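Side-chain contacts in type-iv like pilin ttha1219 (Thermus thermophilus, PDB 5G23), which is a type IV pilin-like protein, resembling type II secretion pseudopilins, that probably serves the pilus machinery linked to DNA uptake in natural competence: residues R146-Y149 against T154-R157; A57-T62 against T107-N112; G214-N217 against L221-E224; G119-K122 against A127-P130; P133-G136 against Q141-A144. All blocks are in the same frame, centred on the assembly; numbering follows the deposited sequence.

Interaction 1: residues R146-Y149 against T154-R157; sequences RVAY and TWKR
Y149 and R157 give up the most surface where strand 146-149 meets 154-157, with K156 next. Y149 and K156 form an antiparallel hydrogen-bonded pair: Y149 N donates to K156 O at 2.9 Å, and K156 N returns a bond to Y149 O at 2.8 Å. This closes the hairpin of strands 141-151 and 154-156. The same pair meets through its side chains. K156 CB stands 3.9 Å from the centroid of the Y149 ring, 21° off the normal, a CH-pi contact over one face; CG of Y149 sits between its backbone N and carbonyl carbon (chi1 65°), which swings the ring across to the lysine. A leucine here, having no ring, would probably leave a gap beside K156 CB and CD and set the lysine chain freer to turn. On the neighbouring strand position, A148 CB lies 4.1 Å from W155 CE3. R157, extended from CG to NE, runs past V147 O, with R157 CG 3.6 Å from that oxygen. Its guanidinium has R146 CD over one face. The like charges come to 4.1 Å, R146 NE to R157 NH2, and are probably tolerated because R157 forms salt bridges with D81 and E211, and R146 NH2 bonds E211 O; acidic and carbonyl groups thus appear to offset the arginine pair.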
loop_
_atom_site.group_PDB
_atom_site.type_symbol
_atom_site.label_atom_id
_atom_site.label_comp_id
_atom_site.label_asym_id
_atom_site.label_seq_id
_atom_site.Cartn_x
_atom_site.Cartn_y
_atom_site.Cartn_z
ATOM N N ARG B 146 2.457 -10.840 13.862
ATOM C CA ARG B 146 1.420 -11.689 14.522
ATOM C C ARG B 146 0.127 -11.454 13.804
ATOM O O ARG B 146 -0.222 -10.287 13.409
ATOM C CB ARG B 146 1.226 -11.355 16.019
ATOM C CG ARG B 146 2.446 -11.499 16.865
ATOM C CD ARG B 146 2.856 -12.972 16.986
ATOM N NE ARG B 146 3.908 -13.056 17.992
ATOM C CZ ARG B 146 5.202 -13.035 17.712
ATOM N NH1 ARG B 146 5.641 -12.955 16.452
ATOM N NH2 ARG B 146 6.089 -13.005 18.720
ATOM N N VAL B 147 -0.676 -12.532 13.620
ATOM C CA VAL B 147 -2.028 -12.386 13.071
ATOM C C VAL B 147 -2.962 -13.228 13.956
ATOM O O VAL B 147 -2.688 -14.391 14.180
ATOM C CB VAL B 147 -2.125 -12.943 11.647
ATOM C CG1 VAL B 147 -3.500 -12.768 11.062
ATOM C CG2 VAL B 147 -1.074 -12.258 10.727
ATOM N N ALA B 148 -4.007 -12.615 14.454
ATOM C CA ALA B 148 -5.071 -13.283 15.185
ATOM C C ALA B 148 -6.377 -13.084 14.403
ATOM O O ALA B 148 -6.434 -12.260 13.484
ATOM C CB ALA B 148 -5.225 -12.674 16.554
ATOM N N TYR B 149 -7.390 -13.877 14.731
ATOM C CA TYR B 149 -8.643 -13.768 14.060
ATOM C C TYR B 149 -9.821 -13.770 15.047
ATOM O O TYR B 149 -9.761 -14.353 16.141
ATOM C CB TYR B 149 -8.803 -14.886 13.017
ATOM C CG TYR B 149 -8.874 -16.270 13.579
ATOM C CD1 TYR B 149 -7.727 -17.004 13.768
ATOM C CD2 TYR B 149 -10.129 -16.934 13.783
ATOM C CE1 TYR B 149 -7.783 -18.289 14.239
ATOM C CE2 TYR B 149 -10.179 -18.234 14.209
ATOM C CZ TYR B 149 -8.985 -18.896 14.406
ATOM O OH TYR B 149 -9.016 -20.168 14.884
ATOM N N THR B 154 -14.915 -14.221 19.896
ATOM C CA THR B 154 -13.696 -14.626 20.552
ATOM C C THR B 154 -12.446 -14.458 19.628
ATOM O O THR B 154 -12.411 -14.969 18.515
ATOM C CB THR B 154 -13.785 -16.114 20.931
ATOM O OG1 THR B 154 -14.882 -16.261 21.817
ATOM C CG2 THR B 154 -12.548 -16.604 21.635
ATOM N N TRP B 155 -11.406 -13.822 20.129
ATOM C CA TRP B 155 -10.159 -13.680 19.387
ATOM C C TRP B 155 -9.305 -14.959 19.572
ATOM O O TRP B 155 -9.205 -15.476 20.707
ATOM C CB TRP B 155 -9.358 -12.426 19.870
ATOM C CG TRP B 155 -9.924 -11.135 19.330
ATOM C CD1 TRP B 155 -10.787 -10.279 19.958
ATOM C CD2 TRP B 155 -9.694 -10.590 18.034
ATOM N NE1 TRP B 155 -11.113 -9.231 19.081
ATOM C CE2 TRP B 155 -10.439 -9.401 17.923
ATOM C CE3 TRP B 155 -8.983 -11.032 16.934
ATOM C CZ2 TRP B 155 -10.456 -8.641 16.766
ATOM C CZ3 TRP B 155 -8.959 -10.239 15.806
ATOM C CH2 TRP B 155 -9.699 -9.089 15.725
ATOM N N LYS B 156 -8.718 -15.464 18.475
ATOM C CA LYS B 156 -7.946 -16.704 18.529
ATOM C C LYS B 156 -6.640 -16.491 17.769
ATOM O O LYS B 156 -6.550 -15.615 16.890
ATOM C CB LYS B 156 -8.777 -17.821 17.870
ATOM C CG LYS B 156 -10.047 -18.182 18.647
ATOM C CD LYS B 156 -10.909 -19.224 18.015
ATOM C CE LYS B 156 -12.114 -19.444 18.925
ATOM N NZ LYS B 156 -12.934 -20.532 18.436
ATOM N N ARG B 157 -5.620 -17.279 18.120
ATOM C CA ARG B 157 -4.394 -17.310 17.313
ATOM C C ARG B 157 -3.887 -18.715 17.321
ATOM O O ARG B 157 -3.373 -19.240 18.324
ATOM C CB ARG B 157 -3.324 -16.322 17.790
ATOM C CG ARG B 157 -1.997 -16.426 17.066
ATOM C CD ARG B 157 -1.013 -15.301 17.342
ATOM N NE ARG B 157 0.333 -15.580 16.836
ATOM C CZ ARG B 157 1.243 -16.358 17.461
ATOM N NH1 ARG B 157 1.002 -16.867 18.637
ATOM N NH2 ARG B 157 2.372 -16.667 16.881
#

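Interaction 2: residues A57-T62 against T107-N112; sequences ARELYT and TGYEVN
E59 meets T107 and Y109 where the helix 44-61 lies against the antiparallel sheet, the helix-on-sheet arrangement of pilin folds; the short axes of 57-61 and 107-112 approach to 9.9 Å. The contact begins at E59, whose CB points toward the strand. With CG anti to the backbone N and a bend at chi2 (85°), its carboxylate turns back to T107. The tyrosine hydroxyl touches the aliphatic part of the same side chain, Y109 OH lying 3.6 Å from E59 CG, and the carboxylate and ring planes stand 86° apart. An alanine in place of E59 would probably leave the T107 hydroxyl without its acceptor and open a gap beside the tyrosine hydroxyl. Next along the helix, L60 reaches the ring edge, with L60 CD2 4.5 Å from Y109 CE2. T62 OG1 bonds back to E59 O at 2.8 Å. Beyond the segments, R58 forms a salt bridge with E59 of the second subunit, while the reverse pair, E59 with R58 of that subunit, is long and weak; T107 OG1 also bonds W118 NE1. The hydroxyl of T107 gives its proton to E59: T107 OG1 meets E59 OE2 at 2.8 Å, approaching on its anti side and 28° out of the carboxylate plane.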
loop_
_atom_site.group_PDB
_atom_site.type_symbol
_atom_site.label_atom_id
_atom_site.label_comp_id
_atom_site.label_asym_id
_atom_site.label_seq_id
_atom_site.Cartn_x
_atom_site.Cartn_y
_atom_site.Cartn_z
ATOM N N ALA B 57 -3.811 -4.318 4.719
ATOM C CA ALA B 57 -5.226 -4.259 4.971
ATOM C C ALA B 57 -6.032 -4.257 3.734
ATOM O O ALA B 57 -7.050 -4.963 3.625
ATOM C CB ALA B 57 -5.593 -3.056 5.777
ATOM N N ARG B 58 -5.556 -3.520 2.733
ATOM C CA ARG B 58 -6.312 -3.443 1.485
ATOM C C ARG B 58 -6.357 -4.789 0.805
ATOM O O ARG B 58 -7.361 -5.169 0.214
ATOM C CB ARG B 58 -5.722 -2.391 0.563
ATOM C CG ARG B 58 -6.582 -2.077 -0.644
ATOM C CD ARG B 58 -5.986 -1.066 -1.664
ATOM N NE ARG B 58 -7.014 -0.719 -2.685
ATOM C CZ ARG B 58 -7.468 0.498 -2.979
ATOM N NH1 ARG B 58 -6.949 1.603 -2.393
ATOM N NH2 ARG B 58 -8.416 0.631 -3.904
ATOM N N GLU B 59 -5.261 -5.520 0.869
ATOM C CA GLU B 59 -5.185 -6.787 0.242
ATOM C C GLU B 59 -6.039 -7.843 0.995
ATOM O O GLU B 59 -6.695 -8.673 0.380
ATOM C CB GLU B 59 -3.704 -7.152 0.186
ATOM C CG GLU B 59 -3.324 -8.452 -0.457
ATOM C CD GLU B 59 -3.180 -8.327 -1.937
ATOM O OE1 GLU B 59 -3.267 -7.188 -2.448
ATOM O OE2 GLU B 59 -3.122 -9.392 -2.562
ATOM N N LEU B 60 -5.971 -7.863 2.312
ATOM C CA LEU B 60 -6.615 -8.895 3.090
ATOM C C LEU B 60 -8.141 -8.691 3.207
ATOM O O LEU B 60 -8.865 -9.680 3.354
ATOM C CB LEU B 60 -5.970 -9.034 4.471
ATOM C CG LEU B 60 -4.525 -9.572 4.392
ATOM C CD1 LEU B 60 -3.824 -9.477 5.729
ATOM C CD2 LEU B 60 -4.467 -11.028 3.902
ATOM N N TYR B 61 -8.608 -7.449 3.113
ATOM C CA TYR B 61 -10.037 -7.172 3.154
ATOM C C TYR B 61 -10.772 -7.951 2.047
ATOM O O TYR B 61 -11.907 -8.338 2.215
ATOM C CB TYR B 61 -10.285 -5.685 2.949
ATOM C CG TYR B 61 -11.723 -5.296 2.979
ATOM C CD1 TYR B 61 -12.357 -5.068 4.192
ATOM C CD2 TYR B 61 -12.465 -5.148 1.812
ATOM C CE1 TYR B 61 -13.690 -4.690 4.251
ATOM C CE2 TYR B 61 -13.785 -4.747 1.854
ATOM C CZ TYR B 61 -14.403 -4.544 3.105
ATOM O OH TYR B 61 -15.730 -4.189 3.192
ATOM N N THR B 62 -10.116 -8.118 0.922
ATOM C CA THR B 62 -10.734 -8.769 -0.224
ATOM C C THR B 62 -10.805 -10.320 -0.116
ATOM O O THR B 62 -11.445 -10.966 -0.893
ATOM C CB THR B 62 -9.990 -8.377 -1.551
ATOM O OG1 THR B 62 -8.690 -8.964 -1.628
ATOM C CG2 THR B 62 -9.726 -6.915 -1.648
ATOM N N THR B 107 -2.706 -14.650 -2.389
ATOM C CA THR B 107 -1.841 -13.698 -1.781
ATOM C C THR B 107 -1.298 -14.288 -0.502
ATOM O O THR B 107 -2.007 -15.021 0.213
ATOM C CB THR B 107 -2.615 -12.365 -1.548
ATOM O OG1 THR B 107 -1.670 -11.328 -1.232
ATOM C CG2 THR B 107 -3.653 -12.479 -0.431
ATOM N N GLY B 108 -0.060 -13.970 -0.201
ATOM C CA GLY B 108 0.609 -14.449 1.043
ATOM C C GLY B 108 1.650 -13.497 1.633
ATOM O O GLY B 108 2.399 -12.809 0.901
ATOM N N TYR B 109 1.695 -13.463 2.965
ATOM C CA TYR B 109 2.648 -12.699 3.688
ATOM C C TYR B 109 3.346 -13.601 4.685
ATOM O O TYR B 109 2.691 -14.440 5.319
ATOM C CB TYR B 109 1.945 -11.563 4.457
ATOM C CG TYR B 109 1.365 -10.557 3.564
ATOM C CD1 TYR B 109 2.183 -9.541 3.028
ATOM C CD2 TYR B 109 0.039 -10.522 3.304
ATOM C CE1 TYR B 109 1.649 -8.596 2.182
ATOM C CE2 TYR B 109 -0.508 -9.573 2.466
ATOM C CZ TYR B 109 0.307 -8.622 1.905
ATOM O OH TYR B 109 -0.248 -7.631 1.128
ATOM N N GLU B 110 4.638 -13.404 4.854
ATOM C CA GLU B 110 5.461 -14.110 5.881
ATOM C C GLU B 110 6.642 -13.287 6.304
ATOM O O GLU B 110 7.069 -12.449 5.556
ATOM C CB GLU B 110 6.068 -15.381 5.253
ATOM C CG GLU B 110 5.080 -16.420 4.775
ATOM C CD GLU B 110 5.720 -17.776 4.534
ATOM O OE1 GLU B 110 6.800 -18.072 5.151
ATOM O OE2 GLU B 110 5.151 -18.532 3.694
ATOM N N VAL B 111 7.192 -13.560 7.484
ATOM C CA VAL B 111 8.441 -12.934 7.932
ATOM C C VAL B 111 9.544 -13.990 7.911
ATOM O O VAL B 111 9.348 -15.131 8.305
ATOM C CB VAL B 111 8.364 -12.341 9.352
ATOM C CG1 VAL B 111 9.735 -11.891 9.873
ATOM C CG2 VAL B 111 7.499 -11.136 9.342
ATOM N N ASN B 112 10.688 -13.577 7.432
ATOM C CA ASN B 112 11.883 -14.430 7.453
ATOM C C ASN B 112 13.110 -13.535 7.613
ATOM O O ASN B 112 13.213 -12.513 6.904
ATOM C CB ASN B 112 11.979 -15.187 6.125
ATOM C CG ASN B 112 13.323 -15.910 5.981
ATOM O OD1 ASN B 112 14.203 -15.482 5.225
ATOM N ND2 ASN B 112 13.493 -16.977 6.745
#

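Interaction 3: residues G214-N217 against L221-E224; sequences GAPN and LRAE
The guanidinium of R222 carries the P216 ring over one face: P216 CD stands 3.6 Å above its plane, offset toward the rim, while the methyl of A215 approaches obliquely. This is a surface contact between the loop after helix 207-210 and the start of strand 221-230, an outermost strand of the four-stranded antiparallel sheet. R222 points its CB toward the loop, and its chain runs extended from CG to NE after a first torsion that puts CG anti to the carbonyl carbon (chi1 -79°). The methylene next to the head group therefore passes A215, with R222 CD 3.6 Å from A215 CB, before the guanidinium turns one face to the proline ring. The two side chains lie at a slant to one another, and no hydrogen bond links the segments. The polar grip on R222 comes from elsewhere: NE forms a salt bridge with E143 on strand 141-151, and NH1 forms one with D218, in the link between the two segments. These two acids, from different parts of the chain, probably fix the rotation of the guanidinium and so hold its face against the proline. F193 also packs on R222. Within the loop, the nearby carbonyl adds proximity without a bond, for P216 O is 3.4 Å from R222 NH1 but at a poor angle.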
loop_
_atom_site.group_PDB
_atom_site.type_symbol
_atom_site.label_atom_id
_atom_site.label_comp_id
_atom_site.label_asym_id
_atom_site.label_seq_id
_atom_site.Cartn_x
_atom_site.Cartn_y
_atom_site.Cartn_z
ATOM N N GLY B 214 9.647 -9.728 24.037
ATOM C CA GLY B 214 10.351 -8.708 24.827
ATOM C C GLY B 214 11.210 -7.922 23.819
ATOM O O GLY B 214 11.124 -8.146 22.623
ATOM N N ALA B 215 11.899 -6.922 24.298
ATOM C CA ALA B 215 12.785 -6.150 23.426
ATOM C C ALA B 215 14.201 -6.287 23.925
ATOM O O ALA B 215 14.456 -6.042 25.122
ATOM C CB ALA B 215 12.315 -4.714 23.328
ATOM N N PRO B 216 15.098 -6.740 23.070
ATOM C CA PRO B 216 16.472 -6.861 23.549
ATOM C C PRO B 216 17.028 -5.472 23.949
ATOM O O PRO B 216 16.581 -4.467 23.423
ATOM C CB PRO B 216 17.224 -7.462 22.369
ATOM C CG PRO B 216 16.311 -7.453 21.220
ATOM C CD PRO B 216 14.921 -7.142 21.668
ATOM N N ASN B 217 17.921 -5.465 24.919
ATOM C CA ASN B 217 18.490 -4.255 25.495
ATOM C C ASN B 217 19.668 -3.764 24.640
ATOM O O ASN B 217 20.835 -3.867 25.017
ATOM C CB ASN B 217 18.976 -4.578 26.907
ATOM C CG ASN B 217 19.432 -3.363 27.677
ATOM O OD1 ASN B 217 19.044 -2.232 27.397
ATOM N ND2 ASN B 217 20.243 -3.606 28.689
ATOM N N LEU B 221 15.842 2.111 18.373
ATOM C CA LEU B 221 14.500 2.700 18.368
ATOM C C LEU B 221 13.499 1.631 17.931
ATOM O O LEU B 221 13.695 1.013 16.888
ATOM C CB LEU B 221 14.442 3.865 17.389
ATOM C CG LEU B 221 13.186 4.711 17.256
ATOM C CD1 LEU B 221 13.455 6.090 16.682
ATOM C CD2 LEU B 221 12.287 4.029 16.263
ATOM N N ARG B 222 12.426 1.485 18.688
ATOM C CA ARG B 222 11.368 0.527 18.389
ATOM C C ARG B 222 10.042 1.203 18.192
ATOM O O ARG B 222 9.759 2.228 18.835
ATOM C CB ARG B 222 11.245 -0.532 19.448
ATOM C CG ARG B 222 12.289 -1.598 19.298
ATOM C CD ARG B 222 12.280 -2.687 20.377
ATOM N NE ARG B 222 13.325 -3.622 19.920
ATOM C CZ ARG B 222 14.645 -3.468 20.081
ATOM N NH1 ARG B 222 15.156 -2.601 20.953
ATOM N NH2 ARG B 222 15.482 -4.268 19.434
ATOM N N ALA B 223 9.269 0.676 17.244
ATOM C CA ALA B 223 7.880 1.136 17.029
ATOM C C ALA B 223 7.028 -0.095 16.670
ATOM O O ALA B 223 7.553 -1.091 16.173
ATOM C CB ALA B 223 7.805 2.133 15.922
ATOM N N GLU B 224 5.765 -0.008 16.996
ATOM C CA GLU B 224 4.833 -1.120 16.750
ATOM C C GLU B 224 3.522 -0.631 16.211
ATOM O O GLU B 224 3.189 0.559 16.281
ATOM C CB GLU B 224 4.605 -1.912 18.041
ATOM C CG GLU B 224 3.802 -1.077 19.083
ATOM C CD GLU B 224 3.640 -1.724 20.429
ATOM O OE1 GLU B 224 4.095 -2.889 20.647
ATOM O OE2 GLU B 224 3.101 -1.010 21.328
#

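Interaction 4: residues G119-K122 against A127-P130; sequences GACK and APLP
G119 and P130 bring their CA atoms within 4.0 Å of each other as the loop 127-130 runs back alongside strand 119-122, the two directions 153° apart, yet no direct hydrogen bond joins them. What links the backbones is weaker or indirect. G119 CA lies 3.3 Å from L129 O in a CA-H...O contact, with an angle of 146° at the hydrogen. A CB in place of a glycine hydrogen would collide with that carbonyl, so the close passage depends on G119 having no side chain. A water completes the link, giving a proton to A120 O and accepting one from L129 N, each at 2.7 Å. The P128 ring and the C121 sulfur carry the side-chain contact. P128 CB comes to 3.6 Å from G119 O, and C121 SG stands 3.6 Å from P128 N and 3.8 Å from P128 CD. The sulfur sits between its own backbone N and carbonyl carbon (chi1 59°), which turns it toward the loop, where it forms the disulfide with C126. Strand 115-122 also pairs with 104-112, G119 bonding to G108 and C121 to G106. The disulfide, the proline-sulfur packing, the CA-H...O contact and the bridging water stand in for the direct hydrogen bonds that are lacking between the two segments.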
loop_
_atom_site.group_PDB
_atom_site.type_symbol
_atom_site.label_atom_id
_atom_site.label_comp_id
_atom_site.label_asym_id
_atom_site.label_seq_id
_atom_site.Cartn_x
_atom_site.Cartn_y
_atom_site.Cartn_z
ATOM N N GLY B 119 3.934 -12.516 -1.443
ATOM C CA GLY B 119 3.819 -13.112 -2.793
ATOM C C GLY B 119 2.394 -13.275 -3.286
ATOM O O GLY B 119 1.440 -13.137 -2.512
ATOM N N ALA B 120 2.263 -13.450 -4.593
ATOM C CA ALA B 120 1.012 -13.516 -5.263
ATOM C C ALA B 120 0.984 -14.616 -6.312
ATOM O O ALA B 120 2.002 -14.921 -6.889
ATOM C CB ALA B 120 0.705 -12.194 -5.948
ATOM N N CYS B 121 -0.174 -15.161 -6.581
ATOM C CA CYS B 121 -0.298 -16.209 -7.563
ATOM C C CYS B 121 -1.647 -16.206 -8.155
ATOM O O CYS B 121 -2.591 -15.583 -7.660
ATOM C CB CYS B 121 0.005 -17.606 -6.904
ATOM S SG CYS B 121 -1.079 -18.017 -5.511
ATOM N N LYS B 122 -1.776 -16.932 -9.217
ATOM C CA LYS B 122 -3.044 -17.115 -9.869
ATOM C C LYS B 122 -3.462 -18.584 -9.870
ATOM O O LYS B 122 -2.643 -19.461 -10.063
ATOM C CB LYS B 122 -2.898 -16.624 -11.290
ATOM C CG LYS B 122 -4.206 -16.449 -11.991
ATOM C CD LYS B 122 -3.915 -16.123 -13.457
ATOM C CE LYS B 122 -5.120 -16.160 -14.315
ATOM N NZ LYS B 122 -4.819 -15.205 -15.420
ATOM N N ALA B 127 -0.157 -21.666 -4.601
ATOM C CA ALA B 127 0.675 -21.389 -3.440
ATOM C C ALA B 127 1.459 -20.127 -3.721
ATOM O O ALA B 127 2.311 -20.141 -4.584
ATOM C CB ALA B 127 1.634 -22.570 -3.185
ATOM N N PRO B 128 1.211 -19.037 -2.994
ATOM C CA PRO B 128 2.068 -17.878 -3.274
ATOM C C PRO B 128 3.539 -18.070 -2.861
ATOM O O PRO B 128 3.792 -18.574 -1.798
ATOM C CB PRO B 128 1.440 -16.761 -2.447
ATOM C CG PRO B 128 0.258 -17.328 -1.703
ATOM C CD PRO B 128 0.179 -18.811 -1.980
ATOM N N LEU B 129 4.517 -17.630 -3.655
ATOM C CA LEU B 129 5.855 -17.637 -3.194
ATOM C C LEU B 129 6.236 -16.277 -2.636
ATOM O O LEU B 129 6.194 -15.284 -3.390
ATOM C CB LEU B 129 6.735 -17.888 -4.419
ATOM C CG LEU B 129 7.972 -18.686 -4.514
ATOM C CD1 LEU B 129 7.757 -19.952 -3.719
ATOM C CD2 LEU B 129 8.301 -19.006 -5.951
ATOM N N PRO B 130 6.648 -16.190 -1.384
ATOM C CA PRO B 130 6.729 -14.900 -0.725
ATOM C C PRO B 130 8.119 -14.368 -0.851
ATOM O O PRO B 130 8.898 -14.338 0.118
ATOM C CB PRO B 130 6.383 -15.191 0.757
ATOM C CG PRO B 130 6.503 -16.705 0.915
ATOM C CD PRO B 130 6.818 -17.308 -0.430
HETATM O O HOH W 1 4.039 -16.435 -6.076
#

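Interaction 5: residues P133-G136 against Q141-A144; sequences PVLG and QVEA
The chain turns a corner at L135, and G136 CA comes 5.0 Å from Q141 CA, the closest backbone approach between 133-136 and 141-144. No hydrogen bond spans the two segments. G136 takes a positive phi (98°), a conformation in which a side chain would press on the preceding carbonyl oxygen; a CB there would also clash with V142 CG2, so glycine suits both the turn and the neighbour. The side-chain contact rests on one methyl. V142, whose CB points toward the other segment, holds CG1 anti to its backbone N (chi1 177°) and so offers CG2 to L135, the two side chains crossing at about a right angle. V142 CG2 lies 4.0 Å from L135 CD2. The backbone is nearer still, with V142 CG2 3.7 Å from L135 O. The methyl therefore rests against both the leucine branch and the backbone of the corner. Both segments contain classic beta bulges, V134 and L135 facing L116, and E143 and A144 facing L181. Around the contact, L135 packs on E48, L49 and T52 of helix 44-61, and V134 meets L51 of the second subunit. V142 belongs to the four-stranded sheet, where it touches L180 of strand 173-184, and V134 to the seven-stranded one, so the contact joins the two sheets beside the long helix.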
loop_
_atom_site.group_PDB
_atom_site.type_symbol
_atom_site.label_atom_id
_atom_site.label_comp_id
_atom_site.label_asym_id
_atom_site.label_seq_id
_atom_site.Cartn_x
_atom_site.Cartn_y
_atom_site.Cartn_z
ATOM N N PRO B 133 9.989 -8.155 -1.336
ATOM C CA PRO B 133 10.159 -7.461 -0.054
ATOM C C PRO B 133 9.013 -6.528 0.283
ATOM O O PRO B 133 8.453 -5.898 -0.603
ATOM C CB PRO B 133 11.428 -6.611 -0.252
ATOM C CG PRO B 133 12.055 -7.077 -1.550
ATOM C CD PRO B 133 11.043 -7.869 -2.329
ATOM N N VAL B 134 8.622 -6.460 1.534
ATOM C CA VAL B 134 7.703 -5.410 1.921
ATOM C C VAL B 134 8.439 -4.416 2.814
ATOM O O VAL B 134 8.522 -3.241 2.507
ATOM C CB VAL B 134 6.472 -6.008 2.686
ATOM C CG1 VAL B 134 5.490 -4.910 3.142
ATOM C CG2 VAL B 134 5.723 -6.953 1.752
ATOM N N LEU B 135 8.999 -4.919 3.908
ATOM C CA LEU B 135 9.583 -4.103 4.936
ATOM C C LEU B 135 10.703 -4.960 5.573
ATOM O O LEU B 135 10.470 -6.090 5.959
ATOM C CB LEU B 135 8.484 -3.793 6.034
ATOM C CG LEU B 135 8.941 -2.931 7.228
ATOM C CD1 LEU B 135 9.303 -1.550 6.810
ATOM C CD2 LEU B 135 7.863 -2.819 8.269
ATOM N N GLY B 136 11.861 -4.352 5.794
ATOM C CA GLY B 136 12.828 -4.860 6.715
ATOM C C GLY B 136 13.934 -5.662 6.050
ATOM O O GLY B 136 14.088 -5.622 4.872
ATOM N N GLN B 141 14.618 -3.896 11.139
ATOM C CA GLN B 141 14.387 -5.307 11.485
ATOM C C GLN B 141 12.992 -5.481 11.949
ATOM O O GLN B 141 12.545 -4.790 12.904
ATOM C CB GLN B 141 15.349 -5.750 12.596
ATOM C CG GLN B 141 16.786 -5.836 12.094
ATOM C CD GLN B 141 16.986 -7.023 11.200
ATOM O OE1 GLN B 141 16.644 -8.172 11.556
ATOM N NE2 GLN B 141 17.536 -6.777 10.032
ATOM N N VAL B 142 12.261 -6.385 11.311
ATOM C CA VAL B 142 10.922 -6.764 11.752
ATOM C C VAL B 142 11.128 -7.838 12.810
ATOM O O VAL B 142 11.534 -8.925 12.478
ATOM C CB VAL B 142 10.025 -7.202 10.540
ATOM C CG1 VAL B 142 8.657 -7.660 11.018
ATOM C CG2 VAL B 142 9.843 -6.021 9.602
ATOM N N GLU B 143 10.823 -7.505 14.067
ATOM C CA GLU B 143 11.079 -8.388 15.221
ATOM C C GLU B 143 9.855 -9.259 15.563
ATOM O O GLU B 143 9.989 -10.269 16.247
ATOM C CB GLU B 143 11.464 -7.584 16.415
ATOM C CG GLU B 143 12.809 -6.910 16.127
ATOM C CD GLU B 143 13.312 -6.047 17.246
ATOM O OE1 GLU B 143 12.585 -5.770 18.236
ATOM O OE2 GLU B 143 14.443 -5.597 17.083
ATOM N N ALA B 144 8.690 -8.867 15.086
ATOM C CA ALA B 144 7.453 -9.657 15.307
ATOM C C ALA B 144 6.398 -9.349 14.297
ATOM O O ALA B 144 6.193 -8.169 13.942
ATOM C CB ALA B 144 6.932 -9.440 16.731
#

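How the interactions relate
Interactions 1, 2 and 5 are buried, whereas interactions 3 and 4 lie at the surface, on opposite sides of the chain's centre. Strand 141-151 serves both interaction 1 and interaction 5, whose centres are about 20 Å apart; interaction 3 reaches the same four-stranded sheet and touches interaction 5 through the R222 to E143 salt bridge. Interactions 2 and 4 share the larger sheet, where G119 N probably bonds G108 O, and interaction 5 reaches it too through strand 132-134, so it touches both sheets. Only interaction 1 pairs strands by backbone hydrogen bonds; interaction 2 sets a buried carboxylate against a hydroxyl, and interaction 5 is apolar. Both surface contacts place a proline ring against a side chain, an arginine held by acids in interaction 3 and a disulfide sulfur in interaction 4.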